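Local atomic coordinates of putative polysaccharide deacetylase (Bdellovibrio bacteriovorus HD100, PDB entry 5JP6), a protein that probably removes acetyl groups from peptidoglycan as a zinc-dependent deacetylase of carbohydrate esterase family 4 in a predatory bacterium. Residues Q315-A318 and R319-N323. The protein carries 1 engineered substitution. Residues are numbered along the deposited sequence; the frame is centred on the assembly and turned at random.
Sequences QLLA and RVLAN
Arg319 N donates to Gln315 O at 2.8 Å, one of four successive i to i+4 bonds that join 315-318 to 319-323 in a single alpha-helix. Val320 N to Leu316 O is the straightest of them, with an N-H...O angle of 176°. Leu321 N bonds Leu317 O, and Ala322 N bonds Ala318 O. The carbonyl of Leu317 also meets carbon. Leu321 CG lies 3.3 Å from Leu317 O, and Val320 CG1 lies 3.6 Å from that oxygen. Val320 CG1 reaches it because it stands between its own backbone N and carbonyl carbon (chi1 71°). It also lies 3.4 Å from Leu316 O. One turn apart, Leu317 and Leu321 touch loosely through their methyl ends, with CD2 of Leu317 4.3 Å from CD1 of Leu321. The Arg319 chain bends at chi2 and chi3, and its NH1 forms a salt bridge with Asp306. Asn323 ND2 bonds the backbone oxygen of Glu304. These two bonds tie the helix to the strand 303-304 region that precedes it. The helix is amphipathic: Leu316 and Val320 are buried, while Gln315, Ala318 and Ala322 are exposed. Helix 313-327 is the crossover of a beta-alpha-beta unit between parallel strands 303-304 and 330-335. Val320 packs on Val332 and Phe334 of the second strand, and Leu316, Leu317, Val320 and Leu321 all touch helix 339-354.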
loop_
_atom_site.group_PDB
_atom_site.type_symbol
_atom_site.label_atom_id
_atom_site.label_comp_id
_atom_site.label_asym_id
_atom_site.label_seq_id
_atom_site.Cartn_x
_atom_site.Cartn_y
_atom_site.Cartn_z
ATOM N N GLN A 315 13.715 12.114 1.021
ATOM C CA GLN A 315 13.649 11.820 -0.392
ATOM C C GLN A 315 12.198 11.481 -0.874
ATOM O O GLN A 315 11.727 11.970 -1.855
ATOM C CB GLN A 315 14.680 10.725 -0.705
ATOM C CG GLN A 315 14.663 10.324 -2.165
ATOM C CD GLN A 315 15.824 9.439 -2.538
ATOM O OE1 GLN A 315 16.813 9.345 -1.827
ATOM N NE2 GLN A 315 15.686 8.759 -3.649
ATOM N N LEU A 316 11.540 10.649 -0.052
ATOM C CA LEU A 316 10.177 10.267 -0.385
ATOM C C LEU A 316 9.256 11.483 -0.440
ATOM O O LEU A 316 8.521 11.657 -1.410
ATOM C CB LEU A 316 9.670 9.208 0.610
ATOM C CG LEU A 316 8.220 8.723 0.389
ATOM C CD1 LEU A 316 8.070 8.173 -1.037
ATOM C CD2 LEU A 316 7.847 7.687 1.415
ATOM N N LEU A 317 9.318 12.355 0.575
ATOM C CA LEU A 317 8.487 13.597 0.613
ATOM C C LEU A 317 8.841 14.442 -0.595
ATOM O O LEU A 317 7.953 15.001 -1.206
ATOM C CB LEU A 317 8.680 14.395 1.908
ATOM C CG LEU A 317 7.896 13.870 3.082
ATOM C CD1 LEU A 317 8.559 14.267 4.394
ATOM C CD2 LEU A 317 6.441 14.373 2.964
ATOM N N ALA A 318 10.131 14.558 -0.920
ATOM C CA ALA A 318 10.562 15.395 -2.026
ATOM C C ALA A 318 10.031 14.869 -3.362
ATOM O O ALA A 318 9.541 15.645 -4.181
ATOM C CB ALA A 318 12.089 15.512 -2.053
ATOM N N ARG A 319 10.106 13.546 -3.547
ATOM C CA ARG A 319 9.654 12.969 -4.804
ATOM C C ARG A 319 8.142 13.099 -4.979
ATOM O O ARG A 319 7.658 13.555 -6.021
ATOM C CB ARG A 319 10.074 11.527 -4.892
ATOM C CG ARG A 319 9.562 10.804 -6.116
ATOM C CD ARG A 319 9.875 11.485 -7.447
ATOM N NE ARG A 319 11.285 11.700 -7.700
ATOM C CZ ARG A 319 12.103 10.891 -8.371
ATOM N NH1 ARG A 319 11.722 9.731 -8.861
ATOM N NH2 ARG A 319 13.362 11.280 -8.563
ATOM N N VAL A 320 7.382 12.708 -3.951
ATOM C CA VAL A 320 5.947 12.766 -4.117
ATOM C C VAL A 320 5.461 14.215 -4.284
ATOM O O VAL A 320 4.592 14.507 -5.111
ATOM C CB VAL A 320 5.191 11.985 -3.034
ATOM C CG1 VAL A 320 5.252 12.664 -1.648
ATOM C CG2 VAL A 320 3.755 11.768 -3.443
ATOM N N LEU A 321 6.018 15.148 -3.498
ATOM C CA LEU A 321 5.590 16.531 -3.631
ATOM C C LEU A 321 6.057 17.159 -4.953
ATOM O O LEU A 321 5.320 17.918 -5.548
ATOM C CB LEU A 321 6.031 17.346 -2.419
ATOM C CG LEU A 321 5.309 17.018 -1.098
ATOM C CD1 LEU A 321 6.075 17.567 0.097
ATOM C CD2 LEU A 321 3.888 17.549 -1.130
ATOM N N ALA A 322 7.258 16.808 -5.420
ATOM C CA ALA A 322 7.678 17.258 -6.753
ATOM C C ALA A 322 6.701 16.772 -7.834
ATOM O O ALA A 322 6.316 17.525 -8.723
ATOM C CB ALA A 322 9.086 16.782 -7.061
ATOM N N ASN A 323 6.221 15.537 -7.706
ATOM C CA ASN A 323 5.306 14.998 -8.687
ATOM C C ASN A 323 3.940 15.632 -8.563
ATOM O O ASN A 323 3.268 15.862 -9.564
ATOM C CB ASN A 323 5.231 13.477 -8.584
ATOM C CG ASN A 323 6.439 12.795 -9.189
ATOM O OD1 ASN A 323 7.185 13.382 -9.972
ATOM N ND2 ASN A 323 6.646 11.535 -8.807
#